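Side-chain contacts in CCMAN5 (Cellulosimicrobium cellulans, PDB 2XSG), which hydrolyses alpha-mannosidic linkages as a family 92 glycoside hydrolase, and enables mannose-6-phosphate modification of yeast-produced human lysosomal enzymes: residues Thr192-Tyr196 and Asn197-Thr201; Leu565-Arg568 and His569-Glu573; Leu310-Thr313 and His314-Arg317. All blocks are in the same frame, centred on the assembly; numbering follows the deposited sequence.

Contact 1: residues Thr192-Tyr196 and Asn197-Thr201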
loop_
_atom_site.group_PDB
_atom_site.type_symbol
_atom_site.label_atom_id
_atom_site.label_comp_id
_atom_site.label_asym_id
_atom_site.label_seq_id
_atom_site.Cartn_x
_atom_site.Cartn_y
_atom_site.Cartn_z
ATOM N N THR A 192 -7.137 20.252 -7.389
ATOM C CA THR A 192 -5.872 20.263 -6.651
ATOM C C THR A 192 -6.179 19.966 -5.190
ATOM O O THR A 192 -6.993 20.648 -4.551
ATOM C CB THR A 192 -5.108 21.600 -6.860
ATOM O OG1 THR A 192 -4.798 21.739 -8.251
ATOM C CG2 THR A 192 -3.801 21.670 -6.030
ATOM N N GLY A 193 -5.574 18.897 -4.689
ATOM C CA GLY A 193 -5.786 18.468 -3.318
ATOM C C GLY A 193 -4.479 18.433 -2.552
ATOM O O GLY A 193 -3.426 18.798 -3.074
ATOM N N TYR A 194 -4.533 17.983 -1.310
ATOM C CA TYR A 194 -3.328 17.849 -0.528
ATOM C C TYR A 194 -3.462 16.624 0.362
ATOM O O TYR A 194 -4.545 16.348 0.880
ATOM C CB TYR A 194 -3.087 19.116 0.306
ATOM C CG TYR A 194 -1.821 19.089 1.147
ATOM C CD1 TYR A 194 -1.801 18.449 2.393
ATOM C CD2 TYR A 194 -0.646 19.716 0.708
ATOM C CE1 TYR A 194 -0.647 18.410 3.176
ATOM C CE2 TYR A 194 0.534 19.694 1.504
ATOM C CZ TYR A 194 0.511 19.041 2.735
ATOM O OH TYR A 194 1.640 18.977 3.531
ATOM N N PHE A 195 -2.369 15.877 0.499
ATOM C CA PHE A 195 -2.281 14.844 1.524
ATOM C C PHE A 195 -0.862 14.733 2.055
ATOM O O PHE A 195 0.103 14.653 1.287
ATOM C CB PHE A 195 -2.763 13.486 1.012
ATOM C CG PHE A 195 -2.724 12.403 2.055
ATOM C CD1 PHE A 195 -3.643 12.398 3.118
ATOM C CD2 PHE A 195 -1.747 11.406 2.006
ATOM C CE1 PHE A 195 -3.613 11.401 4.105
ATOM C CE2 PHE A 195 -1.705 10.396 2.985
ATOM C CZ PHE A 195 -2.643 10.386 4.033
ATOM N N TYR A 196 -0.765 14.754 3.381
ATOM C CA TYR A 196 0.487 14.583 4.134
ATOM C C TYR A 196 1.597 15.609 3.860
ATOM O O TYR A 196 1.718 16.591 4.610
ATOM C CB TYR A 196 0.988 13.122 4.085
ATOM C CG TYR A 196 1.969 12.820 5.182
ATOM C CD1 TYR A 196 1.574 12.873 6.545
ATOM C CD2 TYR A 196 3.303 12.515 4.881
ATOM C CE1 TYR A 196 2.490 12.616 7.561
ATOM C CE2 TYR A 196 4.229 12.248 5.894
ATOM C CZ TYR A 196 3.816 12.305 7.225
ATOM O OH TYR A 196 4.726 12.047 8.211
ATOM N N ASN A 197 2.399 15.411 2.808
ATOM C CA ASN A 197 3.509 16.328 2.519
ATOM C C ASN A 197 3.277 17.271 1.349
ATOM O O ASN A 197 3.952 18.293 1.237
ATOM C CB ASN A 197 4.814 15.565 2.217
ATOM C CG ASN A 197 5.459 14.974 3.456
ATOM O OD1 ASN A 197 5.331 15.497 4.565
ATOM N ND2 ASN A 197 6.171 13.875 3.265
ATOM N N ALA A 198 2.370 16.914 0.448
ATOM C CA ALA A 198 2.383 17.537 -0.872
ATOM C C ALA A 198 1.009 17.763 -1.430
ATOM O O ALA A 198 0.092 16.979 -1.185
ATOM C CB ALA A 198 3.175 16.669 -1.845
ATOM N N ALA A 199 0.878 18.835 -2.197
ATOM C CA ALA A 199 -0.280 19.027 -3.045
ATOM C C ALA A 199 -0.074 18.206 -4.318
ATOM O O ALA A 199 1.067 17.808 -4.636
ATOM C CB ALA A 199 -0.457 20.504 -3.382
ATOM N N TYR A 200 -1.174 17.966 -5.037
ATOM C CA TYR A 200 -1.186 17.254 -6.318
ATOM C C TYR A 200 -2.303 17.849 -7.194
ATOM O O TYR A 200 -3.299 18.342 -6.685
ATOM C CB TYR A 200 -1.437 15.752 -6.111
ATOM C CG TYR A 200 -2.818 15.468 -5.548
ATOM C CD1 TYR A 200 -3.035 15.379 -4.175
ATOM C CD2 TYR A 200 -3.914 15.305 -6.401
ATOM C CE1 TYR A 200 -4.314 15.139 -3.668
ATOM C CE2 TYR A 200 -5.193 15.084 -5.899
ATOM C CZ TYR A 200 -5.382 15.003 -4.540
ATOM O OH TYR A 200 -6.650 14.779 -4.065
ATOM N N THR A 201 -2.127 17.802 -8.506
ATOM C CA THR A 201 -3.180 18.216 -9.425
ATOM C C THR A 201 -3.497 17.114 -10.438
ATOM O O THR A 201 -2.585 16.488 -10.994
ATOM C CB THR A 201 -2.773 19.498 -10.157
ATOM O OG1 THR A 201 -2.586 20.536 -9.185
ATOM C CG2 THR A 201 -3.847 19.929 -11.180
#
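One face of the Y200 ring is laid over G193: the backbone N sits 3.9 Å above the middle of the ring, and CA makes a CH-pi contact 4.0 Å from its centroid. The Y194 ring has A198 O over one face, and its CD2 comes 3.3 Å from A198 C. At the turn, the Y196 ring and the N197 amide lie side by side with planes 44° apart. Together these groups dress a two-residue beta hairpin, strand 185-195 running into strand 198-208 through a type II' turn, F195 to A198. Paired backbone bonds join G193 with Y200; in the F195-A198 pair the return bond, A198 N to F195 O, is weak. With CG anti to the backbone N (chi1 -179°), Y194 reaches along the hairpin to the turn, where OH bonds to Y196 O at 2.6 Å from above the carbonyl plane. A phenylalanine at Y194 would probably leave Y196 O without this donor and the turn less firmly held. At the other end, T192 OG1 lies 2.7 Å from T201 OG1 and is also hydrogen-bonded to Q190. The Y196 side chain is about 4 Å from a bound bis-tris propane molecule.

Contact 2: residues Leu565-Arg568 and His569-Glu573; sequences LGMR and HMFGE
Two bends in the M567 chain, chi2 -52° and chi3 -64°, fold its end back toward F571, whose CG stands beside its own backbone N. The two side chains consequently run next to each other in the same direction, and the methyl CE of M567 meets the ring at CE2, 3.7 Å away. The same ring turns its edge to the M567 carbonyl, with O in the ring plane and 3.6 Å from CD2.

This is how a helix ends in a Schellman motif. F571 is the first residue to leave helical geometry, and its N makes only weak bonds, to M567 O and to R568 O. The chain then turns back at G572, where phi is positive. G572 N bonds to H569 O at 3.0 Å, and E573 N reaches R568 O at 3.1 Å with a nearly straight N-H...O angle of 170°. That second bond brings R568 and E573 together across the helix end: CB meets CB at 4.1 Å, and CG of E573 lies 3.6 Å from R568 O. Between the two side chains the touch is aliphatic, while the charged ends stay 4.8 Å apart, R568 NH2 to E573 OE1. Each charge has its own mate, E603 for R568 and K609 for E573, whose OE2 also accepts a bond from W610 NE1.

Helix 560-570 thus finishes against helix 604-616, with L606 touching both R568 and E573 and W610 meeting the F571 ring, which also stacks on H584. H569 stacks on W501, while M570 packs against W540 and Q541 of helix 539-542.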
loop_
_atom_site.group_PDB
_atom_site.type_symbol
_atom_site.label_atom_id
_atom_site.label_comp_id
_atom_site.label_asym_id
_atom_site.label_seq_id
_atom_site.Cartn_x
_atom_site.Cartn_y
_atom_site.Cartn_z
ATOM N N LEU A 565 18.608 -15.736 22.467
ATOM C CA LEU A 565 17.762 -15.535 23.647
ATOM C C LEU A 565 16.935 -14.241 23.518
ATOM O O LEU A 565 15.789 -14.192 23.951
ATOM C CB LEU A 565 18.608 -15.526 24.923
ATOM C CG LEU A 565 19.212 -16.872 25.362
ATOM C CD1 LEU A 565 20.290 -16.650 26.396
ATOM C CD2 LEU A 565 18.142 -17.806 25.933
ATOM N N GLY A 566 17.520 -13.205 22.912
ATOM C CA GLY A 566 16.787 -11.966 22.607
ATOM C C GLY A 566 15.572 -12.204 21.714
ATOM O O GLY A 566 14.464 -11.699 21.986
ATOM N N MET A 567 15.778 -12.989 20.658
ATOM C CA MET A 567 14.730 -13.312 19.688
ATOM C C MET A 567 13.617 -14.085 20.346
ATOM O O MET A 567 12.452 -13.763 20.160
ATOM C CB MET A 567 15.302 -14.078 18.497
ATOM C CG MET A 567 15.714 -13.182 17.344
ATOM S SD MET A 567 14.430 -12.016 16.774
ATOM C CE MET A 567 13.177 -13.124 16.177
ATOM N N ARG A 568 13.978 -15.077 21.160
ATOM C CA ARG A 568 12.992 -15.783 21.962
ATOM C C ARG A 568 12.194 -14.863 22.889
ATOM O O ARG A 568 10.985 -14.994 22.965
ATOM C CB ARG A 568 13.631 -16.955 22.718
ATOM C CG ARG A 568 14.256 -17.988 21.759
ATOM C CD ARG A 568 14.939 -19.146 22.469
ATOM N NE ARG A 568 13.936 -19.987 23.113
ATOM C CZ ARG A 568 13.463 -21.133 22.626
ATOM N NH1 ARG A 568 13.910 -21.627 21.492
ATOM N NH2 ARG A 568 12.542 -21.788 23.302
ATOM N N HIS A 569 12.862 -13.936 23.575
ATOM C CA HIS A 569 12.188 -12.965 24.443
ATOM C C HIS A 569 11.282 -12.000 23.653
ATOM O O HIS A 569 10.178 -11.666 24.112
ATOM C CB HIS A 569 13.214 -12.156 25.245
ATOM C CG HIS A 569 12.622 -11.426 26.409
ATOM N ND1 HIS A 569 12.145 -12.074 27.527
ATOM C CD2 HIS A 569 12.425 -10.104 26.629
ATOM C CE1 HIS A 569 11.681 -11.185 28.388
ATOM N NE2 HIS A 569 11.842 -9.981 27.870
ATOM N N MET A 570 11.750 -11.564 22.479
ATOM C CA MET A 570 10.958 -10.723 21.550
ATOM C C MET A 570 9.556 -11.283 21.292
ATOM O O MET A 570 8.581 -10.537 21.144
ATOM C CB MET A 570 11.681 -10.599 20.212
ATOM C CG MET A 570 11.025 -9.636 19.218
ATOM S SD MET A 570 11.452 -7.948 19.663
ATOM C CE MET A 570 10.558 -7.029 18.414
ATOM N N PHE A 571 9.463 -12.601 21.230
ATOM C CA PHE A 571 8.191 -13.269 20.970
ATOM C C PHE A 571 7.559 -13.972 22.171
ATOM O O PHE A 571 6.647 -14.793 22.000
ATOM C CB PHE A 571 8.339 -14.211 19.770
ATOM C CG PHE A 571 8.414 -13.487 18.485
ATOM C CD1 PHE A 571 7.283 -13.358 17.682
ATOM C CD2 PHE A 571 9.599 -12.873 18.091
ATOM C CE1 PHE A 571 7.347 -12.641 16.489
ATOM C CE2 PHE A 571 9.666 -12.158 16.910
ATOM C CZ PHE A 571 8.537 -12.038 16.112
ATOM N N GLY A 572 8.019 -13.625 23.373
ATOM C CA GLY A 572 7.481 -14.181 24.621
ATOM C C GLY A 572 7.469 -15.701 24.684
ATOM O O GLY A 572 6.553 -16.285 25.252
ATOM N N GLU A 573 8.484 -16.339 24.107
ATOM C CA GLU A 573 8.544 -17.817 24.041
ATOM C C GLU A 573 8.571 -18.504 25.413
ATOM O O GLU A 573 8.087 -19.640 25.565
ATOM C CB GLU A 573 9.746 -18.277 23.206
ATOM C CG GLU A 573 9.568 -18.105 21.708
ATOM C CD GLU A 573 8.570 -19.093 21.097
ATOM O OE1 GLU A 573 8.274 -20.135 21.714
ATOM O OE2 GLU A 573 8.060 -18.816 19.992
#

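Contact 3: residues Leu310-Thr313 and His314-Arg317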
loop_
_atom_site.group_PDB
_atom_site.type_symbol
_atom_site.label_atom_id
_atom_site.label_comp_id
_atom_site.label_asym_id
_atom_site.label_seq_id
_atom_site.Cartn_x
_atom_site.Cartn_y
_atom_site.Cartn_z
ATOM N N LEU A 310 -8.460 -15.248 1.002
ATOM C CA LEU A 310 -7.610 -14.273 1.665
ATOM C C LEU A 310 -6.378 -14.014 0.828
ATOM O O LEU A 310 -6.036 -12.863 0.589
ATOM C CB LEU A 310 -7.175 -14.752 3.041
ATOM C CG LEU A 310 -7.916 -14.246 4.249
ATOM C CD1 LEU A 310 -7.293 -14.916 5.484
ATOM C CD2 LEU A 310 -7.886 -12.697 4.359
ATOM N N PHE A 311 -5.717 -15.075 0.357
ATOM C CA PHE A 311 -4.587 -14.884 -0.545
ATOM C C PHE A 311 -4.923 -13.986 -1.747
ATOM O O PHE A 311 -4.218 -12.992 -1.998
ATOM C CB PHE A 311 -4.011 -16.218 -1.023
ATOM C CG PHE A 311 -2.858 -16.064 -1.940
ATOM C CD1 PHE A 311 -1.580 -15.837 -1.435
ATOM C CD2 PHE A 311 -3.039 -16.094 -3.319
ATOM C CE1 PHE A 311 -0.516 -15.656 -2.290
ATOM C CE2 PHE A 311 -1.974 -15.904 -4.179
ATOM C CZ PHE A 311 -0.706 -15.693 -3.663
ATOM N N TYR A 312 -5.971 -14.341 -2.495
ATOM C CA TYR A 312 -6.298 -13.611 -3.728
ATOM C C TYR A 312 -6.781 -12.173 -3.478
ATOM O O TYR A 312 -6.526 -11.280 -4.294
ATOM C CB TYR A 312 -7.217 -14.410 -4.677
ATOM C CG TYR A 312 -6.428 -15.499 -5.395
ATOM C CD1 TYR A 312 -5.496 -15.173 -6.405
ATOM C CD2 TYR A 312 -6.572 -16.832 -5.047
ATOM C CE1 TYR A 312 -4.751 -16.158 -7.035
ATOM C CE2 TYR A 312 -5.835 -17.829 -5.670
ATOM C CZ TYR A 312 -4.911 -17.479 -6.657
ATOM O OH TYR A 312 -4.185 -18.461 -7.271
ATOM N N THR A 313 -7.456 -11.969 -2.353
ATOM C CA THR A 313 -7.870 -10.646 -1.919
ATOM C C THR A 313 -6.626 -9.774 -1.680
ATOM O O THR A 313 -6.573 -8.619 -2.116
ATOM C CB THR A 313 -8.741 -10.716 -0.642
ATOM O OG1 THR A 313 -9.943 -11.464 -0.911
ATOM C CG2 THR A 313 -9.093 -9.305 -0.137
ATOM N N HIS A 314 -5.627 -10.332 -1.001
ATOM C CA HIS A 314 -4.411 -9.573 -0.720
ATOM C C HIS A 314 -3.486 -9.466 -1.936
ATOM O O HIS A 314 -2.764 -8.460 -2.091
ATOM C CB HIS A 314 -3.685 -10.091 0.528
ATOM C CG HIS A 314 -4.471 -9.890 1.787
ATOM N ND1 HIS A 314 -4.929 -8.653 2.183
ATOM C CD2 HIS A 314 -4.906 -10.768 2.721
ATOM C CE1 HIS A 314 -5.604 -8.773 3.310
ATOM N NE2 HIS A 314 -5.593 -10.044 3.665
ATOM N N LEU A 315 -3.511 -10.467 -2.816
ATOM C CA LEU A 315 -2.823 -10.296 -4.095
ATOM C C LEU A 315 -3.448 -9.107 -4.861
ATOM O O LEU A 315 -2.726 -8.251 -5.423
ATOM C CB LEU A 315 -2.853 -11.577 -4.935
ATOM C CG LEU A 315 -1.947 -11.677 -6.168
ATOM C CD1 LEU A 315 -0.449 -11.610 -5.804
ATOM C CD2 LEU A 315 -2.232 -12.941 -6.975
ATOM N N TYR A 316 -4.781 -9.041 -4.866
ATOM C CA TYR A 316 -5.488 -7.906 -5.474
ATOM C C TYR A 316 -4.987 -6.566 -4.886
ATOM O O TYR A 316 -4.670 -5.647 -5.613
ATOM C CB TYR A 316 -7.002 -8.092 -5.326
ATOM C CG TYR A 316 -7.851 -6.857 -5.547
ATOM C CD1 TYR A 316 -8.254 -6.472 -6.833
ATOM C CD2 TYR A 316 -8.270 -6.083 -4.471
ATOM C CE1 TYR A 316 -9.046 -5.323 -7.032
ATOM C CE2 TYR A 316 -9.050 -4.944 -4.660
ATOM C CZ TYR A 316 -9.439 -4.570 -5.938
ATOM O OH TYR A 316 -10.221 -3.442 -6.118
ATOM N N ARG A 317 -4.885 -6.500 -3.565
ATOM C CA ARG A 317 -4.438 -5.294 -2.865
ATOM C C ARG A 317 -2.973 -4.939 -3.164
ATOM O O ARG A 317 -2.594 -3.768 -3.098
ATOM C CB ARG A 317 -4.610 -5.470 -1.358
ATOM C CG ARG A 317 -6.041 -5.632 -0.859
ATOM C CD ARG A 317 -6.864 -4.403 -1.167
ATOM N NE ARG A 317 -8.149 -4.431 -0.484
ATOM C CZ ARG A 317 -9.207 -3.694 -0.821
ATOM N NH1 ARG A 317 -9.152 -2.856 -1.850
ATOM N NH2 ARG A 317 -10.327 -3.806 -0.125
#
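L310 lies alongside the imidazole of H314, one turn further on, with its CD2 3.6 Å from NE2. The L310 carbonyl joins in, since O is 3.2 Å from H314 CD2 while also accepting the H314 backbone N-H. H314 is therefore bordered by a methyl and a carbonyl of the same residue, and its ND1 is hydrogen-bonded to S667.

A second group forms round L315. Its CG is anti to the backbone N (chi1 -168°), which sends CD2 toward two aromatic rings, 4.1 Å from F311 CE2 and 4.0 Å from Y312 CD1. Those rings also meet each other: F311 brings CD2 over the centre of one Y312 face, 3.8 Å above it, while Y312 CE1 stands at the F311 edge. The helix repeat sets L310 beside H314 and F311 beside L315 at i, i+4, and Y312 beside L315 at i, i+3; four successive i+4 to i backbone bonds run from L310-H314 to T313-R317. In the last, T313 O receives R317 N at 3.1 Å, has R317 CG 3.3 Å away, and lies in the plane of the Y316 ring at its edge.

Helix 306-318 is buried on several sides. Strand 293-296 receives F311, Y312 and L315, and Y312 OH bonds to V293 O. Helix 665-675 packs on L310 and F311, and helix 275-290 reaches L315 and Y316 through L290.

How the contacts relate
From the N terminus the chain first forms contact 1, then contact 3, then contact 2. They lie in series, none nested in or crossing another, and each closes over adjoining segments. Contact 1, in the family 92 N-terminal domain, closes the tight turn that joins strands 185-195 and 198-208. Contacts 3 and 2 both fall in the family 92 catalytic domain: contact 3 lies within helix 306-318, packed on strand 293-296 and helices 275-290 and 665-675, and contact 2 ends helix 560-570 against helix 604-616. No two touch. The centres of contacts 1 and 2 are about 42 Å apart, on opposite sides of the chain's centre.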